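Local coordinates for protein metal-bound toxin (Helicobacter pylori, PDB 4NRN) that binds two zinc ions and, as a RelE-family toxin of the YafQ subfamily, probably acts as an RNA endonuclease in a toxin-antitoxin system, at residues K12-L17 with F22-L27; K29-L34 with N76-V81. All blocks are in the same frame, centred on the assembly; numbering follows the deposited sequence.

Contact 1 of 2, residues K12-L17 with F22-L27; sequences KDLKIL and FDLKLL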
ATOM      1  N   LYS A  12     -10.898  -5.665   3.202  1.00 21.11           N
ATOM      2  CA  LYS A  12     -11.864  -6.100   2.204  1.00 26.50           C
ATOM      3  C   LYS A  12     -11.249  -6.128   0.801  1.00 27.34           C
ATOM      4  O   LYS A  12     -11.446  -7.091   0.062  1.00 26.84           O
ATOM      5  CB  LYS A  12     -13.137  -5.255   2.247  1.00 27.86           C
ATOM      6  CG  LYS A  12     -13.929  -5.424   3.537  1.00 37.60           C
ATOM      7  CD  LYS A  12     -15.036  -4.391   3.661  1.00 41.56           C
ATOM      8  CE  LYS A  12     -15.812  -4.549   4.965  1.00 45.35           C
ATOM      9  NZ  LYS A  12     -15.079  -3.993   6.137  1.00 47.21           N
ATOM     10  N   ASP A  13     -10.503  -5.083   0.446  1.00 24.47           N
ATOM     11  CA  ASP A  13      -9.826  -5.009  -0.857  1.00 26.76           C
ATOM     12  C   ASP A  13      -8.992  -6.261  -1.134  1.00 29.99           C
ATOM     13  O   ASP A  13      -9.025  -6.824  -2.229  1.00 24.89           O
ATOM     14  CB  ASP A  13      -8.897  -3.790  -0.920  1.00 19.63           C
ATOM     15  CG  ASP A  13      -9.647  -2.483  -0.998  1.00 22.25           C
ATOM     16  OD1 ASP A  13     -10.885  -2.506  -1.204  1.00 17.88           O
ATOM     17  OD2 ASP A  13      -8.992  -1.422  -0.861  1.00 19.71           O
ATOM     18  N   LEU A  14      -8.227  -6.676  -0.131  1.00 32.96           N
ATOM     19  CA  LEU A  14      -7.310  -7.791  -0.273  1.00 32.40           C
ATOM     20  C   LEU A  14      -8.055  -9.117  -0.381  1.00 40.41           C
ATOM     21  O   LEU A  14      -7.794  -9.904  -1.297  1.00 44.92           O
ATOM     22  CB  LEU A  14      -6.342  -7.819   0.905  1.00 25.85           C
ATOM     23  CG  LEU A  14      -5.195  -8.821   0.819  1.00 30.08           C
ATOM     24  CD1 LEU A  14      -4.301  -8.539  -0.384  1.00 17.50           C
ATOM     25  CD2 LEU A  14      -4.395  -8.796   2.113  1.00 32.74           C
ATOM     26  N   LYS A  15      -8.975  -9.354   0.558  1.00 39.04           N
ATOM     27  CA  LYS A  15      -9.841 -10.537   0.555  1.00 35.22           C
ATOM     28  C   LYS A  15     -10.397 -10.781  -0.844  1.00 29.96           C
ATOM     29  O   LYS A  15     -10.285 -11.879  -1.398  1.00 31.47           O
ATOM     30  CB  LYS A  15     -10.993 -10.331   1.541  1.00 34.90           C
ATOM     31  CG  LYS A  15     -11.762 -11.579   1.896  1.00 46.25           C
ATOM     32  CD  LYS A  15     -11.040 -12.396   2.970  1.00 60.08           C
ATOM     33  CE  LYS A  15     -11.787 -13.698   3.287  1.00 64.87           C
ATOM     34  NZ  LYS A  15     -11.031 -14.591   4.217  1.00 60.22           N
ATOM     35  N   ILE A  16     -10.989  -9.729  -1.400  1.00 24.32           N
ATOM     36  CA  ILE A  16     -11.498  -9.715  -2.764  1.00 27.36           C
ATOM     37  C   ILE A  16     -10.406 -10.036  -3.797  1.00 30.24           C
ATOM     38  O   ILE A  16     -10.596 -10.894  -4.665  1.00 31.27           O
ATOM     39  CB  ILE A  16     -12.145  -8.336  -3.062  1.00 41.67           C
ATOM     40  CG1 ILE A  16     -13.428  -8.173  -2.237  1.00 42.79           C
ATOM     41  CG2 ILE A  16     -12.433  -8.164  -4.541  1.00 47.20           C
ATOM     42  CD1 ILE A  16     -13.863  -6.723  -2.005  1.00 41.79           C
ATOM     43  N   LEU A  17      -9.268  -9.348  -3.693  1.00 26.26           N
ATOM     44  CA  LEU A  17      -8.162  -9.508  -4.637  1.00 24.11           C
ATOM     45  C   LEU A  17      -7.631 -10.930  -4.638  1.00 26.26           C
ATOM     46  O   LEU A  17      -7.350 -11.503  -5.695  1.00 31.56           O
ATOM     47  CB  LEU A  17      -7.031  -8.526  -4.317  1.00 24.90           C
ATOM     48  CG  LEU A  17      -6.908  -7.262  -5.180  1.00 27.71           C
ATOM     49  CD1 LEU A  17      -8.131  -7.038  -6.062  1.00 37.05           C
ATOM     50  CD2 LEU A  17      -6.621  -6.030  -4.318  1.00 20.05           C
ATOM     51  N   PHE A  22      -4.770 -12.721  -6.961  1.00 20.82           N
ATOM     52  CA  PHE A  22      -3.651 -11.875  -6.551  1.00 17.94           C
ATOM     53  C   PHE A  22      -2.566 -12.648  -5.774  1.00 24.50           C
ATOM     54  O   PHE A  22      -2.867 -13.493  -4.929  1.00 28.32           O
ATOM     55  CB  PHE A  22      -4.189 -10.722  -5.710  1.00 19.37           C
ATOM     56  CG  PHE A  22      -3.127  -9.886  -5.061  1.00 23.64           C
ATOM     57  CD1 PHE A  22      -2.350  -9.027  -5.815  1.00 32.27           C
ATOM     58  CD2 PHE A  22      -2.922  -9.948  -3.692  1.00 19.66           C
ATOM     59  CE1 PHE A  22      -1.375  -8.250  -5.216  1.00 36.35           C
ATOM     60  CE2 PHE A  22      -1.959  -9.179  -3.087  1.00 22.61           C
ATOM     61  CZ  PHE A  22      -1.181  -8.323  -3.846  1.00 30.95           C
ATOM     62  N   ASP A  23      -1.302 -12.362  -6.061  1.00 22.38           N
ATOM     63  CA  ASP A  23      -0.204 -13.022  -5.355  1.00 24.62           C
ATOM     64  C   ASP A  23       0.177 -12.262  -4.083  1.00 23.09           C
ATOM     65  O   ASP A  23       0.744 -11.174  -4.145  1.00 21.30           O
ATOM     66  CB  ASP A  23       1.018 -13.148  -6.268  1.00 26.22           C
ATOM     67  CG  ASP A  23       2.061 -14.101  -5.718  1.00 32.54           C
ATOM     68  OD1 ASP A  23       1.913 -14.532  -4.555  1.00 25.39           O
ATOM     69  OD2 ASP A  23       3.029 -14.425  -6.444  1.00 40.73           O
ATOM     70  N   LEU A  24      -0.116 -12.834  -2.923  1.00 24.34           N
ATOM     71  CA  LEU A  24       0.160 -12.129  -1.675  1.00 21.53           C
ATOM     72  C   LEU A  24       1.652 -11.856  -1.501  1.00 20.59           C
ATOM     73  O   LEU A  24       2.058 -10.925  -0.816  1.00 17.30           O
ATOM     74  CB  LEU A  24      -0.398 -12.911  -0.487  1.00 32.42           C
ATOM     75  CG  LEU A  24      -1.926 -12.837  -0.394  1.00 40.93           C
ATOM     76  CD1 LEU A  24      -2.495 -13.951   0.472  1.00 40.72           C
ATOM     77  CD2 LEU A  24      -2.361 -11.476   0.117  1.00 39.53           C
ATOM     78  N   LYS A  25       2.475 -12.667  -2.141  1.00 23.98           N
ATOM     79  CA  LYS A  25       3.912 -12.513  -2.017  1.00 25.62           C
ATOM     80  C   LYS A  25       4.373 -11.190  -2.636  1.00 27.81           C
ATOM     81  O   LYS A  25       5.402 -10.627  -2.236  1.00 27.98           O
ATOM     82  CB  LYS A  25       4.621 -13.726  -2.629  1.00 24.59           C
ATOM     83  CG  LYS A  25       4.267 -15.051  -1.930  1.00 27.47           C
ATOM     84  CD  LYS A  25       4.589 -16.287  -2.792  1.00 38.90           C
ATOM     85  CE  LYS A  25       3.829 -17.525  -2.295  1.00 37.92           C
ATOM     86  NZ  LYS A  25       3.823 -18.659  -3.268  1.00 32.17           N
ATOM     87  N   LEU A  26       3.608 -10.695  -3.606  1.00 19.92           N
ATOM     88  CA  LEU A  26       3.881  -9.385  -4.185  1.00 21.23           C
ATOM     89  C   LEU A  26       3.709  -8.325  -3.108  1.00 18.98           C
ATOM     90  O   LEU A  26       4.535  -7.430  -2.966  1.00 19.85           O
ATOM     91  CB  LEU A  26       2.932  -9.107  -5.349  1.00 23.27           C
ATOM     92  CG  LEU A  26       2.929  -7.720  -6.007  1.00 29.47           C
ATOM     93  CD1 LEU A  26       4.343  -7.204  -6.262  1.00 28.09           C
ATOM     94  CD2 LEU A  26       2.124  -7.755  -7.310  1.00 29.99           C
ATOM     95  N   LEU A  27       2.626  -8.451  -2.348  1.00 19.05           N
ATOM     96  CA  LEU A  27       2.319  -7.544  -1.246  1.00 19.36           C
ATOM     97  C   LEU A  27       3.350  -7.609  -0.118  1.00 20.97           C
ATOM     98  O   LEU A  27       3.822  -6.569   0.344  1.00 18.35           O
ATOM     99  CB  LEU A  27       0.917  -7.839  -0.686  1.00 14.80           C
ATOM    100  CG  LEU A  27       0.474  -6.981   0.498  1.00 15.58           C
ATOM    101  CD1 LEU A  27       0.224  -5.558   0.051  1.00 16.59           C
ATOM    102  CD2 LEU A  27      -0.770  -7.574   1.142  1.00 20.10           C
TER

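Contact 2 of 2, residues K29-L34 with N76-V81; sequences KVVGNL and NTLFLV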
ATOM      1  N   LYS A  29       6.376  -8.428  -0.156  1.00 20.26           N
ATOM      2  CA  LYS A  29       7.672  -7.928  -0.580  1.00 23.89           C
ATOM      3  C   LYS A  29       7.689  -6.403  -0.549  1.00 21.33           C
ATOM      4  O   LYS A  29       8.628  -5.796  -0.034  1.00 20.34           O
ATOM      5  CB  LYS A  29       8.005  -8.457  -1.978  1.00 30.94           C
ATOM      6  CG  LYS A  29       9.332  -7.981  -2.539  1.00 47.70           C
ATOM      7  CD  LYS A  29       9.920  -9.015  -3.495  1.00 58.06           C
ATOM      8  CE  LYS A  29       9.007  -9.293  -4.680  1.00 60.41           C
ATOM      9  NZ  LYS A  29       9.213  -8.309  -5.776  1.00 61.72           N
ATOM     10  N   VAL A  30       6.636  -5.790  -1.082  1.00 23.63           N
ATOM     11  CA  VAL A  30       6.502  -4.331  -1.063  1.00 29.53           C
ATOM     12  C   VAL A  30       6.281  -3.760   0.348  1.00 20.37           C
ATOM     13  O   VAL A  30       6.932  -2.789   0.740  1.00 22.26           O
ATOM     14  CB  VAL A  30       5.373  -3.846  -2.018  1.00 41.70           C
ATOM     15  CG1 VAL A  30       5.296  -2.315  -2.028  1.00 36.64           C
ATOM     16  CG2 VAL A  30       5.591  -4.381  -3.434  1.00 40.85           C
ATOM     17  N   VAL A  31       5.359  -4.349   1.107  1.00 16.36           N
ATOM     18  CA  VAL A  31       5.071  -3.856   2.460  1.00 17.24           C
ATOM     19  C   VAL A  31       6.267  -4.024   3.392  1.00 21.31           C
ATOM     20  O   VAL A  31       6.506  -3.185   4.266  1.00 19.95           O
ATOM     21  CB  VAL A  31       3.870  -4.571   3.079  1.00 16.35           C
ATOM     22  CG1 VAL A  31       3.777  -4.243   4.568  1.00 15.37           C
ATOM     23  CG2 VAL A  31       2.591  -4.176   2.347  1.00 17.62           C
ATOM     24  N   GLY A  32       7.012  -5.113   3.198  1.00 19.21           N
ATOM     25  CA  GLY A  32       8.233  -5.350   3.945  1.00 15.51           C
ATOM     26  C   GLY A  32       9.225  -4.211   3.812  1.00 17.49           C
ATOM     27  O   GLY A  32       9.642  -3.631   4.818  1.00 16.66           O
ATOM     28  N   ASN A  33       9.608  -3.887   2.579  1.00 18.10           N
ATOM     29  CA  ASN A  33      10.539  -2.784   2.329  1.00 21.31           C
ATOM     30  C   ASN A  33      10.040  -1.469   2.885  1.00 26.59           C
ATOM     31  O   ASN A  33      10.777  -0.743   3.556  1.00 26.68           O
ATOM     32  CB  ASN A  33      10.801  -2.609   0.836  1.00 26.64           C
ATOM     33  CG  ASN A  33      11.947  -3.451   0.352  1.00 35.20           C
ATOM     34  OD1 ASN A  33      12.903  -3.699   1.089  1.00 43.37           O
ATOM     35  ND2 ASN A  33      11.864  -3.901  -0.894  1.00 40.04           N
ATOM     36  N   LEU A  34       8.783  -1.152   2.592  1.00 26.81           N
ATOM     37  CA  LEU A  34       8.201   0.085   3.087  1.00 22.47           C
ATOM     38  C   LEU A  34       8.404   0.195   4.607  1.00 27.47           C
ATOM     39  O   LEU A  34       8.906   1.214   5.108  1.00 23.33           O
ATOM     40  CB  LEU A  34       6.720   0.170   2.700  1.00 17.38           C
ATOM     41  CG  LEU A  34       6.459   0.526   1.229  1.00 16.61           C
ATOM     42  CD1 LEU A  34       4.969   0.546   0.909  1.00 10.55           C
ATOM     43  CD2 LEU A  34       7.086   1.870   0.883  1.00 15.76           C
ATOM     44  N   ASN A  76       5.397   5.074  14.940  1.00 43.32           N
ATOM     45  CA  ASN A  76       6.227   4.023  14.355  1.00 35.71           C
ATOM     46  C   ASN A  76       5.369   3.052  13.548  1.00 22.34           C
ATOM     47  O   ASN A  76       5.514   1.839  13.656  1.00 18.98           O
ATOM     48  CB  ASN A  76       6.998   3.279  15.455  1.00 47.45           C
ATOM     49  CG  ASN A  76       7.970   2.248  14.903  1.00 57.35           C
ATOM     50  OD1 ASN A  76       8.712   2.521  13.962  1.00 65.73           O
ATOM     51  ND2 ASN A  76       7.971   1.051  15.494  1.00 55.54           N
ATOM     52  N   THR A  77       4.465   3.588  12.741  1.00 20.99           N
ATOM     53  CA  THR A  77       3.478   2.742  12.083  1.00 25.65           C
ATOM     54  C   THR A  77       3.331   3.007  10.586  1.00 27.47           C
ATOM     55  O   THR A  77       3.223   4.150  10.148  1.00 28.09           O
ATOM     56  CB  THR A  77       2.092   2.840  12.780  1.00 25.28           C
ATOM     57  OG1 THR A  77       2.179   2.264  14.089  1.00 24.57           O
ATOM     58  CG2 THR A  77       1.031   2.085  11.989  1.00 24.85           C
ATOM     59  N   LEU A  78       3.343   1.922   9.815  1.00 26.77           N
ATOM     60  CA  LEU A  78       2.966   1.939   8.409  1.00 20.47           C
ATOM     61  C   LEU A  78       1.510   1.512   8.327  1.00 16.94           C
ATOM     62  O   LEU A  78       1.167   0.396   8.716  1.00 22.35           O
ATOM     63  CB  LEU A  78       3.854   0.973   7.611  1.00 23.55           C
ATOM     64  CG  LEU A  78       3.418   0.626   6.187  1.00 22.33           C
ATOM     65  CD1 LEU A  78       3.700   1.800   5.260  1.00 22.07           C
ATOM     66  CD2 LEU A  78       4.122  -0.635   5.702  1.00 19.50           C
ATOM     67  N   PHE A  79       0.656   2.398   7.827  1.00 15.92           N
ATOM     68  CA  PHE A  79      -0.785   2.151   7.772  1.00 17.87           C
ATOM     69  C   PHE A  79      -1.220   1.791   6.346  1.00 21.67           C
ATOM     70  O   PHE A  79      -1.086   2.603   5.436  1.00 24.34           O
ATOM     71  CB  PHE A  79      -1.515   3.410   8.267  1.00 17.57           C
ATOM     72  CG  PHE A  79      -3.002   3.231   8.492  1.00 24.96           C
ATOM     73  CD1 PHE A  79      -3.484   2.217   9.307  1.00 29.30           C
ATOM     74  CD2 PHE A  79      -3.912   4.118   7.927  1.00 21.59           C
ATOM     75  CE1 PHE A  79      -4.850   2.072   9.526  1.00 27.27           C
ATOM     76  CE2 PHE A  79      -5.274   3.984   8.149  1.00 15.51           C
ATOM     77  CZ  PHE A  79      -5.740   2.959   8.940  1.00 23.80           C
ATOM     78  N   LEU A  80      -1.723   0.576   6.140  1.00 21.07           N
ATOM     79  CA  LEU A  80      -2.200   0.177   4.809  1.00 19.54           C
ATOM     80  C   LEU A  80      -3.675   0.549   4.615  1.00 17.35           C
ATOM     81  O   LEU A  80      -4.564   0.002   5.274  1.00 14.35           O
ATOM     82  CB  LEU A  80      -1.935  -1.316   4.536  1.00 15.86           C
ATOM     83  CG  LEU A  80      -0.530  -1.826   4.897  1.00 15.51           C
ATOM     84  CD1 LEU A  80      -0.365  -3.316   4.601  1.00 22.21           C
ATOM     85  CD2 LEU A  80       0.554  -1.025   4.205  1.00  9.82           C
ATOM     86  N   VAL A  81      -3.917   1.479   3.691  1.00 16.26           N
ATOM     87  CA  VAL A  81      -5.211   2.157   3.582  1.00 21.37           C
ATOM     88  C   VAL A  81      -6.161   1.561   2.532  1.00 22.78           C
ATOM     89  O   VAL A  81      -7.315   1.270   2.836  1.00 34.99           O
ATOM     90  CB  VAL A  81      -5.042   3.696   3.357  1.00 17.02           C
ATOM     91  CG1 VAL A  81      -6.384   4.395   3.408  1.00 15.11           C
ATOM     92  CG2 VAL A  81      -4.117   4.286   4.398  1.00 16.89           C
TER

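Contact 1 of 2, residues K12-L17 with F22-L27
Leu17 and Phe22 join across the turn of a helical hairpin, where helix 8-19 gives way to helix 24-35 in this RelE-family fold. Phe22 N donates to Leu17 O at 3.1 Å, with an N-H...O angle of 163°. The donor sits 38° above the carbonyl plane. The bond ties the last turn of helix 8-19 to the lead-in of 24-35. The backbone is close here: Phe22 CB lies 3.3 Å from Leu17 O. Leu17 CB and Phe22 CB also touch.

With CG anti to the backbone N (chi1 172°), the Phe22 ring is carried to Leu14, and the two side chains cross at about a right angle, with Leu14 CD1 3.6 Å from Phe22 CE2. Leu65 of strand 65-72 touches both Phe22 and Leu17 from the sheet.

Asp23 faces away from the first helix and caps the second. Its OD1 accepts from Lys25 N at 3.1 Å, met from above the carboxylate plane. Leu24 comes next and passes obliquely by Leu14, with Leu24 CD2 3.6 Å from Leu14 CD1. One branch of Leu24 thus touches both methyls of Leu14.

Leu27, a turn further on, is buried and also touches Phe10 of the first helix. It meets Leu14 tip to tip. Leu27 CD2 stands 3.9 Å from Leu14 CD2, and Leu27 CB lies at the edge of the Phe22 ring, in its plane.

Contact 2 of 2, residues K29-L34 with N76-V81
The hydrophobic core between helix 24-35 and the mixed beta-sheet of this RelE-type fold contains the meeting of Val31 and Leu34 with Leu78 and Leu80. The axes of 29-34 and 77-81 come within 10.2 Å. Their N-to-C directions differ by 148°, so they run roughly antiparallel. No hydrogen bond crosses between them. The contact is made of buried aliphatic groups.

Val31 divides its two methyls between two leucines of the strand. Its CG1 is anti to the backbone N (chi1 169°), and this rotation turns one branch to each leucine. Val31 CG1 lies 3.8 Å from Leu78 CD2, and the two side chains pass at a slant. The same Leu78 methyl also rests 3.8 Å from Val31 O, so it packs on backbone as well as side chain.

Leu78 and Leu80 are two positions apart on the strand, and both point to the helix. Ile4 of the neighbouring strand 3-6 touches both Val31 and Leu80. On the other flank, Tyr69 of strand 65-72 touches Leu34 and Leu78.

Leu34 joins one turn after Val31, through the base of its side chain. Leu34 CB is 4.1 Å from Leu78 CD2, which therefore packs against both helix residues. Leu80 meets Val31 tip to tip, with Leu80 CD1 3.8 Å from Val31 CG2.

How the contacts relate
Both contacts use helix 24-35. Contact 1 takes its start and the residues just before it, and contact 2 takes a later part. Their centres are about 14 Å apart. Segments 22-27 and 29-34 adjoin in the sequence, and the two contacts have no other touch. Contact 1 is local in sequence and lies nearer the surface. It joins two successive helices and mixes apolar packing with a backbone hydrogen bond. Contact 2 links segments more than 40 residues apart. It is fully buried and purely apolar across its interface. Strand 77-84 serves both places: Leu78 and Leu80 pack in contact 2, while Leu83 touches Leu14 and Leu17 of contact 1.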